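Local coordinates for protein hybrid kinase (Caulobacter vibrioides, PDB 6QRL) that acts as a hybrid histidine kinase, probably passing phosphate from ATP to histidine, and binds cyclic di-GMP through its pseudo-receiver domain, at residues 23-28 with 101-106; 49-54 with 72-77; 77-82 with 96-101. One frame throughout, in Å; residues are numbered along the deposited sequence.

Contact 1 (23-28 with 101-106); sequences ARQIEA and LRAASL. With C2E (9,9'-[(2R,3R,3aS,5S,7aR,9R,10R,10aS,12S,14aR)-3,5,10,12-tetrahydroxy-5,12-dioxidooctahydro-2H,7H-difuro[3,2-d:3',2'-j][1,3,7,9,2,8]tetraoxadiphosphacyclododecine-2,9-diyl]bis(2-amino-1,9-dihydro-6H-purin-6-one)), chain C.
Q25 has the largest share of the buried surface, reaching from helix 16-28 to the loop before helix 103-111. Its NE2 donates to L101 O at 3.0 Å, with an N-H...O angle of 160°. The donor sits above the carbonyl plane of L101, while that oxygen lies almost in the amide plane of Q25. The side chain gets there because CG lies beside the backbone N (chi1 -72°) and the chain then runs extended. The amide oxygen faces carbon: OE1 is 3.7 Å from L101 CB and 3.9 Å from L106 CD1.

L106 comes next in buried surface. Its CD1 also meets I26 CG1, at 4.3 Å. In the receiver fold the first and last helices cover the same face of the parallel sheet, and these residues join them; I26 also touches A33 of strand 32-36. A103 lies beside the Q25 amide, its N near NE2.

The same helix start holds cyclic di-GMP. R102 is the N-cap, and its backbone N bonds guanine O61 at 2.9 Å. S105 OG gives a bond of 2.8 Å to guanine N71, so both bonds read the Hoogsteen edge of this base. The R102 guanidinium lies over the base, with C41 of the guanine 3.4 Å above its plane. R102 NH2 and A103 N each bond a further bound cyclic di-GMP.

Contact 2 (49-54 with 72-77); sequences DAVLLI and RSVVLL
A50 and R72 meet through one water, which donates to A50 O and accepts from R72 N, both at 2.8 Å. A50 O also takes a bond from R71. At V51 the strand proper begins. V51 turns its own backbone bonds to strand 8-12. V51 CA makes a CA-H...O contact to R72 O, and CG1 lies near the same oxygen.

L52 gives the first direct bond, from L52 N to R72 O at 2.9 Å, lying in the carbonyl plane. L52 O then accepts V74 N at 2.9 Å. Its side chain shares a face with S73, whose OG is 3.7 Å from L52 CD1 and lies among carbon atoms there.

L53 points to the other face. It runs alongside V74, pointing the same way, with L53 CD1 3.9 Å from V74 CB. L76 CD1 reaches L53 CB at 4.2 Å. L106 and V110 of helix 103-111 cover this face.

I54 returns to the side of S73 and V75. Its N bonds V74 O, and its O takes L76 N at 2.9 Å. That last donor lies 38° out of the carbonyl plane. I54 CD1 packs against S73 OG.

The two strands are parallel neighbours in the buried centre of a five-stranded sheet, the receiver-domain arrangement. The link between them here contains no helix. Strand 51-55 ends at D55, the predicted phosphorylation site, which is unmodified here.

Contact 3 (77-82 with 96-101); sequences LTPEQR and YLIKPL. With C2E (9,9'-[(2R,3R,3aS,5S,7aR,9R,10R,10aS,12S,14aR)-3,5,10,12-tetrahydroxy-5,12-dioxidooctahydro-2H,7H-difuro[3,2-d:3',2'-j][1,3,7,9,2,8]tetraoxadiphosphacyclododecine-2,9-diyl]bis(2-amino-1,9-dihydro-6H-purin-6-one)), chain C.
L77 and its partners on strand 95-98 form the tight part. L77 N bonds L97 O at 2.9 Å, and K99 N bonds L77 O at 2.8 Å; both bonds are nearly straight. L77 CD1 lies 3.7 Å from Y96 CB, the two side chains meeting at about a right angle. Here the parallel ladder ends. K99 arches beside L77 and T78, and its NZ forms a salt bridge with D55. The peptide before P100 is cis, as is usual after this lysine in receiver domains.

The 79-82 turn is the looser, more open part. P79 is exposed, though its CG rests on I98 CG2 at 3.8 Å. T78 N bonds Q81 OE1 within the loop. R82 bends at chi3 (109°), which lays one face of its guanidinium over I98 CD1. Its edge points at a phosphate, but NH2 is modelled too near for that distance to be trusted.

Cyclic di-GMP fills the side of Y96, I98 and P100. The Y96 ring lies under one guanine, with N1 of the base 3.5 Å above its plane. Y96 CG takes the chi1 of 69°, between the backbone N and carbonyl carbon, and Y96 OH then donates to phosphate O2P at 2.7 Å. Guanine N1 donates to Y96 O at 2.7 Å. The other guanine gives N11 to P100 O at 3.0 Å.

Strand 95-98 is the outermost strand of the sheet on this side. Helix 85-91 covers L77 and Y96 through I85, while L97 faces helix 103-111.

All three contacts lie in the one receiver domain, with centres 13 to 14 Å apart. Contact 2 is in the middle of the sheet and joins strands 51-55 and 73-77. Contact 3 continues from strand 73-77 to the outermost strand, 95-98, sharing L77. Along the chain, contact 2 closes before contact 3 opens, and contact 1 spans both. Contact 1 pairs the first and last helices and shares L101 with contact 3. L106 and I26 of contact 1 pack on L53 of contact 2. Contacts 1 and 3 both hold one guanine of a cyclic di-GMP; contact 3 also takes its second guanine and a phosphate. The sheet edge, the 79-82 turn with R82 and the start of helix 103-111 build this site.

Contact 1 (23-28 with 101-106)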
loop_
_atom_site.group_PDB
_atom_site.type_symbol
_atom_site.label_atom_id
_atom_site.label_comp_id
_atom_site.label_asym_id
_atom_site.label_seq_id
_atom_site.Cartn_x
_atom_site.Cartn_y
_atom_site.Cartn_z
ATOM N N ALA A 23 -5.542 -8.225 -4.998
ATOM C CA ALA A 23 -4.924 -8.500 -6.324
ATOM C C ALA A 23 -6.016 -8.575 -7.412
ATOM O O ALA A 23 -5.829 -7.981 -8.505
ATOM C CB ALA A 23 -4.090 -9.751 -6.299
ATOM N N ARG A 24 -7.154 -9.221 -7.139
ATOM C CA ARG A 24 -8.253 -9.305 -8.144
ATOM C C ARG A 24 -8.818 -7.900 -8.434
ATOM O O ARG A 24 -9.088 -7.631 -9.611
ATOM C CB ARG A 24 -9.310 -10.323 -7.701
ATOM C CG ARG A 24 -8.811 -11.765 -7.728
ATOM C CD ARG A 24 -9.929 -12.779 -7.469
ATOM N NE ARG A 24 -9.681 -13.744 -6.395
ATOM C CZ ARG A 24 -9.367 -15.038 -6.554
ATOM N NH1 ARG A 24 -9.209 -15.569 -7.760
ATOM N NH2 ARG A 24 -9.203 -15.805 -5.485
ATOM N N GLN A 25 -8.952 -7.022 -7.422
ATOM C CA GLN A 25 -9.445 -5.627 -7.603
ATOM C C GLN A 25 -8.435 -4.827 -8.419
ATOM O O GLN A 25 -8.886 -4.110 -9.328
ATOM C CB GLN A 25 -9.702 -4.917 -6.277
ATOM C CG GLN A 25 -10.934 -5.460 -5.582
ATOM C CD GLN A 25 -11.121 -4.760 -4.272
ATOM O OE1 GLN A 25 -10.152 -4.572 -3.539
ATOM N NE2 GLN A 25 -12.345 -4.312 -4.011
ATOM N N ILE A 26 -7.129 -4.986 -8.153
ATOM C CA ILE A 26 -6.079 -4.239 -8.903
ATOM C C ILE A 26 -6.207 -4.617 -10.379
ATOM O O ILE A 26 -6.254 -3.705 -11.196
ATOM C CB ILE A 26 -4.685 -4.535 -8.337
ATOM C CG1 ILE A 26 -4.485 -3.870 -6.975
ATOM C CG2 ILE A 26 -3.595 -4.146 -9.321
ATOM C CD1 ILE A 26 -3.386 -4.492 -6.148
ATOM N N GLU A 27 -6.270 -5.927 -10.680
ATOM C CA GLU A 27 -6.236 -6.427 -12.075
ATOM C C GLU A 27 -7.539 -6.083 -12.811
ATOM O O GLU A 27 -7.439 -5.770 -14.000
ATOM C CB GLU A 27 -5.925 -7.919 -12.120
ATOM C CG GLU A 27 -4.514 -8.239 -11.676
ATOM C CD GLU A 27 -4.230 -9.730 -11.706
ATOM O OE1 GLU A 27 -3.828 -10.299 -10.649
ATOM O OE2 GLU A 27 -4.432 -10.326 -12.790
ATOM N N ALA A 28 -8.701 -6.123 -12.154
ATOM C CA ALA A 28 -10.011 -5.785 -12.771
ATOM C C ALA A 28 -10.054 -4.297 -13.175
ATOM O O ALA A 28 -10.735 -3.986 -14.166
ATOM C CB ALA A 28 -11.158 -6.147 -11.843
ATOM N N LEU A 101 -12.302 -3.198 1.142
ATOM C CA LEU A 101 -11.944 -2.162 0.131
ATOM C C LEU A 101 -13.018 -2.044 -0.957
ATOM O O LEU A 101 -13.500 -3.088 -1.492
ATOM C CB LEU A 101 -10.627 -2.515 -0.557
ATOM C CG LEU A 101 -9.380 -2.714 0.300
ATOM C CD1 LEU A 101 -8.117 -2.457 -0.530
ATOM C CD2 LEU A 101 -9.383 -1.838 1.547
ATOM N N ARG A 102 -13.321 -0.816 -1.341
ATOM C CA ARG A 102 -14.104 -0.482 -2.557
ATOM C C ARG A 102 -13.130 -0.272 -3.714
ATOM O O ARG A 102 -12.181 0.512 -3.540
ATOM C CB ARG A 102 -14.901 0.805 -2.347
ATOM C CG ARG A 102 -16.120 0.620 -1.461
ATOM C CD ARG A 102 -16.727 1.969 -1.155
ATOM N NE ARG A 102 -17.766 1.833 -0.152
ATOM C CZ ARG A 102 -18.403 2.844 0.413
ATOM N NH1 ARG A 102 -18.127 4.076 0.045
ATOM N NH2 ARG A 102 -19.357 2.608 1.301
ATOM N N ALA A 103 -13.375 -0.912 -4.853
ATOM C CA ALA A 103 -12.531 -0.773 -6.063
ATOM C C ALA A 103 -12.268 0.706 -6.351
ATOM O O ALA A 103 -11.117 1.061 -6.580
ATOM C CB ALA A 103 -13.181 -1.454 -7.250
ATOM N N ALA A 104 -13.313 1.541 -6.394
ATOM C CA ALA A 104 -13.199 2.972 -6.772
ATOM C C ALA A 104 -12.253 3.706 -5.808
ATOM O O ALA A 104 -11.517 4.588 -6.256
ATOM C CB ALA A 104 -14.565 3.628 -6.809
ATOM N N SER A 105 -12.270 3.343 -4.524
ATOM C CA SER A 105 -11.436 3.988 -3.484
ATOM C C SER A 105 -9.988 3.557 -3.685
ATOM O O SER A 105 -9.087 4.412 -3.576
ATOM C CB SER A 105 -11.930 3.674 -2.109
ATOM O OG SER A 105 -13.179 4.287 -1.848
ATOM N N LEU A 106 -9.778 2.267 -3.951
ATOM C CA LEU A 106 -8.426 1.713 -4.213
ATOM C C LEU A 106 -7.817 2.480 -5.395
ATOM O O LEU A 106 -6.687 2.988 -5.266
ATOM C CB LEU A 106 -8.530 0.208 -4.490
ATOM C CG LEU A 106 -7.191 -0.502 -4.722
ATOM C CD1 LEU A 106 -7.304 -1.991 -4.383
ATOM C CD2 LEU A 106 -6.725 -0.308 -6.161
HETATM P P1 C2E C . -14.123 8.633 5.188
HETATM O O2P C2E C . -13.121 7.506 5.295
HETATM O O1P C2E C . -14.279 9.597 6.325
HETATM O "O5'" C2E C . -13.622 9.516 3.949
HETATM C "C5'" C2E C . -14.212 10.802 3.748
HETATM C "C4'" C2E C . -13.561 11.407 2.541
HETATM O "O4'" C2E C . -12.182 11.702 2.834
HETATM C "C3'" C2E C . -13.492 10.493 1.328
HETATM O "O3'" C2E C . -14.776 10.582 0.686
HETATM C "C2'" C2E C . -12.293 11.072 0.544
HETATM O "O2'" C2E C . -12.706 11.892 -0.528
HETATM C "C1'" C2E C . -11.508 11.856 1.604
HETATM N N9 C2E C . -10.136 11.408 1.849
HETATM C C8 C2E C . -9.087 12.220 2.209
HETATM N N7 C2E C . -7.982 11.555 2.450
HETATM C C5 C2E C . -8.326 10.224 2.261
HETATM C C6 C2E C . -7.539 9.055 2.380
HETATM O O6 C2E C . -6.361 8.954 2.727
HETATM N N1 C2E C . -8.281 7.905 2.113
HETATM C C2 C2E C . -9.607 7.876 1.753
HETATM N N2 C2E C . -10.142 6.662 1.540
HETATM N N3 C2E C . -10.356 8.975 1.636
HETATM C C4 C2E C . -9.655 10.112 1.900
HETATM P P11 C2E C . -15.307 9.244 -0.022
HETATM O O21 C2E C . -14.130 8.690 -0.767
HETATM O O11 C2E C . -16.564 9.581 -0.770
HETATM O O5A C2E C . -15.724 8.276 1.185
HETATM C C5A C2E C . -16.952 8.491 1.942
HETATM C C4A C2E C . -17.064 7.429 3.009
HETATM O O4A C2E C . -17.387 6.159 2.392
HETATM C C3A C2E C . -15.797 7.142 3.808
HETATM O O3A C2E C . -15.623 8.143 4.822
HETATM C C2A C2E C . -16.081 5.735 4.325
HETATM O O2A C2E C . -16.958 5.595 5.414
HETATM C C1A C2E C . -16.780 5.104 3.121
HETATM N N91 C2E C . -15.824 4.426 2.265
HETATM C C81 C2E C . -15.063 5.035 1.300
HETATM N N71 C2E C . -14.225 4.218 0.708
HETATM C C51 C2E C . -14.449 3.001 1.335
HETATM C C61 C2E C . -13.839 1.750 1.099
HETATM O O61 C2E C . -12.905 1.495 0.325
HETATM N N11 C2E C . -14.372 0.767 1.938
HETATM C C21 C2E C . -15.367 0.960 2.868
HETATM N N21 C2E C . -15.748 -0.134 3.547
HETATM N N31 C2E C . -15.927 2.142 3.112
HETATM C C41 C2E C . -15.436 3.110 2.301
#

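Contact 2 (49-54 with 72-77)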
loop_
_atom_site.group_PDB
_atom_site.type_symbol
_atom_site.label_atom_id
_atom_site.label_comp_id
_atom_site.label_asym_id
_atom_site.label_seq_id
_atom_site.Cartn_x
_atom_site.Cartn_y
_atom_site.Cartn_z
ATOM N N ASP A 49 8.667 1.231 -9.121
ATOM C CA ASP A 49 7.632 2.301 -9.214
ATOM C C ASP A 49 6.310 1.849 -8.563
ATOM O O ASP A 49 5.405 2.657 -8.510
ATOM C CB ASP A 49 7.417 2.755 -10.667
ATOM C CG ASP A 49 6.690 1.767 -11.583
ATOM O OD1 ASP A 49 6.546 0.536 -11.214
ATOM O OD2 ASP A 49 6.271 2.215 -12.690
ATOM N N ALA A 50 6.186 0.618 -8.050
ATOM C CA ALA A 50 4.879 0.114 -7.555
ATOM C C ALA A 50 4.399 0.975 -6.385
ATOM O O ALA A 50 5.221 1.323 -5.482
ATOM C CB ALA A 50 4.998 -1.329 -7.138
ATOM N N VAL A 51 3.107 1.288 -6.358
ATOM C CA VAL A 51 2.459 1.817 -5.120
ATOM C C VAL A 51 2.256 0.632 -4.177
ATOM O O VAL A 51 1.789 -0.415 -4.668
ATOM C CB VAL A 51 1.132 2.519 -5.443
ATOM C CG1 VAL A 51 0.388 2.930 -4.189
ATOM C CG2 VAL A 51 1.363 3.705 -6.357
ATOM N N LEU A 52 2.557 0.792 -2.893
ATOM C CA LEU A 52 2.498 -0.291 -1.875
ATOM C C LEU A 52 1.219 -0.163 -1.048
ATOM O O LEU A 52 1.055 0.869 -0.380
ATOM C CB LEU A 52 3.737 -0.206 -0.980
ATOM C CG LEU A 52 5.079 -0.121 -1.706
ATOM C CD1 LEU A 52 6.230 0.055 -0.717
ATOM C CD2 LEU A 52 5.304 -1.360 -2.563
ATOM N N LEU A 53 0.304 -1.125 -1.163
ATOM C CA LEU A 53 -0.861 -1.234 -0.255
ATOM C C LEU A 53 -0.386 -2.105 0.919
ATOM O O LEU A 53 -0.008 -3.267 0.693
ATOM C CB LEU A 53 -2.054 -1.859 -0.975
ATOM C CG LEU A 53 -2.975 -0.968 -1.799
ATOM C CD1 LEU A 53 -2.366 0.357 -2.220
ATOM C CD2 LEU A 53 -3.531 -1.734 -2.981
ATOM N N ILE A 54 -0.330 -1.523 2.113
ATOM C CA ILE A 54 0.239 -2.175 3.321
ATOM C C ILE A 54 -0.882 -2.353 4.332
ATOM O O ILE A 54 -1.378 -1.334 4.825
ATOM C CB ILE A 54 1.416 -1.366 3.875
ATOM C CG1 ILE A 54 2.523 -1.239 2.825
ATOM C CG2 ILE A 54 1.951 -1.988 5.158
ATOM C CD1 ILE A 54 3.696 -0.369 3.263
ATOM N N ARG A 72 5.772 5.167 -2.325
ATOM C CA ARG A 72 4.361 5.639 -2.272
ATOM C C ARG A 72 3.516 4.521 -1.644
ATOM O O ARG A 72 3.415 3.442 -2.261
ATOM C CB ARG A 72 3.925 6.027 -3.685
ATOM C CG ARG A 72 4.908 6.979 -4.359
ATOM C CD ARG A 72 4.517 7.281 -5.775
ATOM N NE ARG A 72 5.470 8.225 -6.313
ATOM C CZ ARG A 72 5.216 9.492 -6.624
ATOM N NH1 ARG A 72 3.990 9.985 -6.531
ATOM N NH2 ARG A 72 6.194 10.261 -7.086
ATOM N N SER A 73 3.021 4.740 -0.424
ATOM C CA SER A 73 2.330 3.690 0.372
ATOM C C SER A 73 0.988 4.184 0.878
ATOM O O SER A 73 0.884 5.346 1.249
ATOM C CB SER A 73 3.172 3.242 1.535
ATOM O OG SER A 73 4.414 2.730 1.096
ATOM N N VAL A 74 0.019 3.284 0.876
ATOM C CA VAL A 74 -1.362 3.465 1.388
ATOM C C VAL A 74 -1.596 2.368 2.425
ATOM O O VAL A 74 -1.358 1.202 2.080
ATOM C CB VAL A 74 -2.366 3.346 0.236
ATOM C CG1 VAL A 74 -3.772 3.608 0.703
ATOM C CG2 VAL A 74 -2.011 4.270 -0.918
ATOM N N VAL A 75 -2.128 2.711 3.593
ATOM C CA VAL A 75 -2.348 1.719 4.671
ATOM C C VAL A 75 -3.802 1.218 4.603
ATOM O O VAL A 75 -4.708 2.062 4.422
ATOM C CB VAL A 75 -1.985 2.317 6.045
ATOM C CG1 VAL A 75 -2.773 3.586 6.343
ATOM C CG2 VAL A 75 -2.181 1.321 7.173
ATOM N N LEU A 76 -4.018 -0.081 4.817
ATOM C CA LEU A 76 -5.374 -0.700 4.927
ATOM C C LEU A 76 -5.778 -0.779 6.406
ATOM O O LEU A 76 -5.078 -1.453 7.180
ATOM C CB LEU A 76 -5.345 -2.112 4.325
ATOM C CG LEU A 76 -5.443 -2.249 2.808
ATOM C CD1 LEU A 76 -4.790 -1.113 2.057
ATOM C CD2 LEU A 76 -4.951 -3.612 2.318
ATOM N N LEU A 77 -6.919 -0.189 6.763
ATOM C CA LEU A 77 -7.398 -0.012 8.155
ATOM C C LEU A 77 -8.793 -0.618 8.296
ATOM O O LEU A 77 -9.569 -0.555 7.323
ATOM C CB LEU A 77 -7.455 1.484 8.489
ATOM C CG LEU A 77 -6.118 2.229 8.479
ATOM C CD1 LEU A 77 -6.324 3.722 8.692
ATOM C CD2 LEU A 77 -5.210 1.693 9.561
HETATM O O HOH W 1 6.546 3.556 -4.503
#

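Contact 3 (77-82 with 96-101)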
loop_
_atom_site.group_PDB
_atom_site.type_symbol
_atom_site.label_atom_id
_atom_site.label_comp_id
_atom_site.label_asym_id
_atom_site.label_seq_id
_atom_site.Cartn_x
_atom_site.Cartn_y
_atom_site.Cartn_z
ATOM N N LEU A 77 -6.919 -0.189 6.763
ATOM C CA LEU A 77 -7.398 -0.012 8.155
ATOM C C LEU A 77 -8.793 -0.618 8.296
ATOM O O LEU A 77 -9.569 -0.555 7.323
ATOM C CB LEU A 77 -7.455 1.484 8.489
ATOM C CG LEU A 77 -6.118 2.229 8.479
ATOM C CD1 LEU A 77 -6.324 3.722 8.692
ATOM C CD2 LEU A 77 -5.210 1.693 9.561
ATOM N N THR A 78 -9.137 -1.118 9.480
ATOM C CA THR A 78 -10.554 -1.338 9.860
ATOM C C THR A 78 -11.152 0.023 10.207
ATOM O O THR A 78 -10.416 0.956 10.542
ATOM C CB THR A 78 -10.679 -2.327 11.021
ATOM O OG1 THR A 78 -10.157 -1.694 12.195
ATOM C CG2 THR A 78 -9.965 -3.638 10.730
ATOM N N PRO A 79 -12.492 0.173 10.163
ATOM C CA PRO A 79 -13.134 1.401 10.629
ATOM C C PRO A 79 -12.774 1.763 12.072
ATOM O O PRO A 79 -12.659 2.950 12.367
ATOM C CB PRO A 79 -14.643 1.108 10.496
ATOM C CG PRO A 79 -14.730 -0.008 9.482
ATOM C CD PRO A 79 -13.457 -0.815 9.652
ATOM N N GLU A 80 -12.523 0.767 12.923
ATOM C CA GLU A 80 -12.148 0.987 14.351
ATOM C C GLU A 80 -10.732 1.579 14.448
ATOM O O GLU A 80 -10.388 2.056 15.527
ATOM C CB GLU A 80 -12.204 -0.313 15.170
ATOM C CG GLU A 80 -13.550 -1.047 15.117
ATOM C CD GLU A 80 -13.759 -1.893 13.859
ATOM O OE1 GLU A 80 -14.486 -1.420 12.944
ATOM O OE2 GLU A 80 -13.193 -3.032 13.780
ATOM N N GLN A 81 -9.917 1.524 13.397
ATOM C CA GLN A 81 -8.492 1.976 13.460
ATOM C C GLN A 81 -8.318 3.359 12.811
ATOM O O GLN A 81 -7.176 3.752 12.593
ATOM C CB GLN A 81 -7.541 0.985 12.782
ATOM C CG GLN A 81 -7.460 -0.384 13.459
ATOM C CD GLN A 81 -6.831 -1.431 12.557
ATOM O OE1 GLN A 81 -6.904 -1.369 11.334
ATOM N NE2 GLN A 81 -6.166 -2.405 13.157
ATOM N N ARG A 82 -9.401 4.115 12.600
ATOM C CA ARG A 82 -9.343 5.490 12.032
ATOM C C ARG A 82 -8.612 6.426 12.989
ATOM O O ARG A 82 -8.016 7.384 12.499
ATOM C CB ARG A 82 -10.745 5.997 11.696
ATOM C CG ARG A 82 -11.340 5.259 10.506
ATOM C CD ARG A 82 -12.839 5.468 10.470
ATOM N NE ARG A 82 -13.040 6.330 9.337
ATOM C CZ ARG A 82 -13.761 6.023 8.272
ATOM N NH1 ARG A 82 -14.479 4.910 8.207
ATOM N NH2 ARG A 82 -13.827 6.893 7.288
ATOM N N TYR A 96 -5.104 6.249 3.273
ATOM C CA TYR A 96 -5.650 5.015 3.876
ATOM C C TYR A 96 -6.803 4.526 2.993
ATOM O O TYR A 96 -7.376 5.312 2.206
ATOM C CB TYR A 96 -6.114 5.277 5.307
ATOM C CG TYR A 96 -7.322 6.167 5.415
ATOM C CD1 TYR A 96 -7.191 7.535 5.582
ATOM C CD2 TYR A 96 -8.603 5.630 5.318
ATOM C CE1 TYR A 96 -8.305 8.361 5.630
ATOM C CE2 TYR A 96 -9.725 6.432 5.397
ATOM C CZ TYR A 96 -9.579 7.800 5.573
ATOM O OH TYR A 96 -10.694 8.574 5.628
ATOM N N LEU A 97 -7.112 3.248 3.137
ATOM C CA LEU A 97 -8.293 2.565 2.583
ATOM C C LEU A 97 -8.933 1.807 3.738
ATOM O O LEU A 97 -8.169 1.221 4.543
ATOM C CB LEU A 97 -7.811 1.617 1.484
ATOM C CG LEU A 97 -7.351 2.307 0.209
ATOM C CD1 LEU A 97 -6.652 1.339 -0.733
ATOM C CD2 LEU A 97 -8.542 2.967 -0.458
ATOM N N ILE A 98 -10.258 1.805 3.804
ATOM C CA ILE A 98 -11.050 1.099 4.845
ATOM C C ILE A 98 -11.411 -0.284 4.304
ATOM O O ILE A 98 -11.946 -0.365 3.189
ATOM C CB ILE A 98 -12.301 1.915 5.222
ATOM C CG1 ILE A 98 -11.949 3.307 5.760
ATOM C CG2 ILE A 98 -13.181 1.127 6.184
ATOM C CD1 ILE A 98 -11.138 3.286 7.054
ATOM N N LYS A 99 -11.096 -1.329 5.078
ATOM C CA LYS A 99 -11.461 -2.748 4.842
ATOM C C LYS A 99 -12.912 -2.940 5.266
ATOM O O LYS A 99 -13.276 -2.530 6.358
ATOM C CB LYS A 99 -10.526 -3.676 5.624
ATOM C CG LYS A 99 -9.134 -3.818 5.037
ATOM C CD LYS A 99 -8.187 -4.706 5.875
ATOM C CE LYS A 99 -7.789 -4.109 7.215
ATOM N NZ LYS A 99 -6.998 -5.095 7.992
ATOM N N PRO A 100 -13.804 -3.523 4.428
ATOM C CA PRO A 100 -13.425 -4.134 3.148
ATOM C C PRO A 100 -13.309 -3.085 2.025
ATOM O O PRO A 100 -14.160 -2.226 1.994
ATOM C CB PRO A 100 -14.631 -5.068 2.870
ATOM C CG PRO A 100 -15.833 -4.330 3.488
ATOM C CD PRO A 100 -15.271 -3.519 4.648
ATOM N N LEU A 101 -12.302 -3.198 1.142
ATOM C CA LEU A 101 -11.944 -2.162 0.131
ATOM C C LEU A 101 -13.018 -2.044 -0.957
ATOM O O LEU A 101 -13.500 -3.088 -1.492
ATOM C CB LEU A 101 -10.627 -2.515 -0.557
ATOM C CG LEU A 101 -9.380 -2.714 0.300
ATOM C CD1 LEU A 101 -8.117 -2.457 -0.530
ATOM C CD2 LEU A 101 -9.383 -1.838 1.547
HETATM P P1 C2E C . -14.123 8.633 5.188
HETATM O O2P C2E C . -13.121 7.506 5.295
HETATM O O1P C2E C . -14.279 9.597 6.325
HETATM O "O5'" C2E C . -13.622 9.516 3.949
HETATM C "C5'" C2E C . -14.212 10.802 3.748
HETATM C "C4'" C2E C . -13.561 11.407 2.541
HETATM O "O4'" C2E C . -12.182 11.702 2.834
HETATM C "C3'" C2E C . -13.492 10.493 1.328
HETATM O "O3'" C2E C . -14.776 10.582 0.686
HETATM C "C2'" C2E C . -12.293 11.072 0.544
HETATM O "O2'" C2E C . -12.706 11.892 -0.528
HETATM C "C1'" C2E C . -11.508 11.856 1.604
HETATM N N9 C2E C . -10.136 11.408 1.849
HETATM C C8 C2E C . -9.087 12.220 2.209
HETATM N N7 C2E C . -7.982 11.555 2.450
HETATM C C5 C2E C . -8.326 10.224 2.261
HETATM C C6 C2E C . -7.539 9.055 2.380
HETATM O O6 C2E C . -6.361 8.954 2.727
HETATM N N1 C2E C . -8.281 7.905 2.113
HETATM C C2 C2E C . -9.607 7.876 1.753
HETATM N N2 C2E C . -10.142 6.662 1.540
HETATM N N3 C2E C . -10.356 8.975 1.636
HETATM C C4 C2E C . -9.655 10.112 1.900
HETATM P P11 C2E C . -15.307 9.244 -0.022
HETATM O O21 C2E C . -14.130 8.690 -0.767
HETATM O O11 C2E C . -16.564 9.581 -0.770
HETATM O O5A C2E C . -15.724 8.276 1.185
HETATM C C5A C2E C . -16.952 8.491 1.942
HETATM C C4A C2E C . -17.064 7.429 3.009
HETATM O O4A C2E C . -17.387 6.159 2.392
HETATM C C3A C2E C . -15.797 7.142 3.808
HETATM O O3A C2E C . -15.623 8.143 4.822
HETATM C C2A C2E C . -16.081 5.735 4.325
HETATM O O2A C2E C . -16.958 5.595 5.414
HETATM C C1A C2E C . -16.780 5.104 3.121
HETATM N N91 C2E C . -15.824 4.426 2.265
HETATM C C81 C2E C . -15.063 5.035 1.300
HETATM N N71 C2E C . -14.225 4.218 0.708
HETATM C C51 C2E C . -14.449 3.001 1.335
HETATM C C61 C2E C . -13.839 1.750 1.099
HETATM O O61 C2E C . -12.905 1.495 0.325
HETATM N N11 C2E C . -14.372 0.767 1.938
HETATM C C21 C2E C . -15.367 0.960 2.868
HETATM N N21 C2E C . -15.748 -0.134 3.547
HETATM N N31 C2E C . -15.927 2.142 3.112
HETATM C C41 C2E C . -15.436 3.110 2.301
#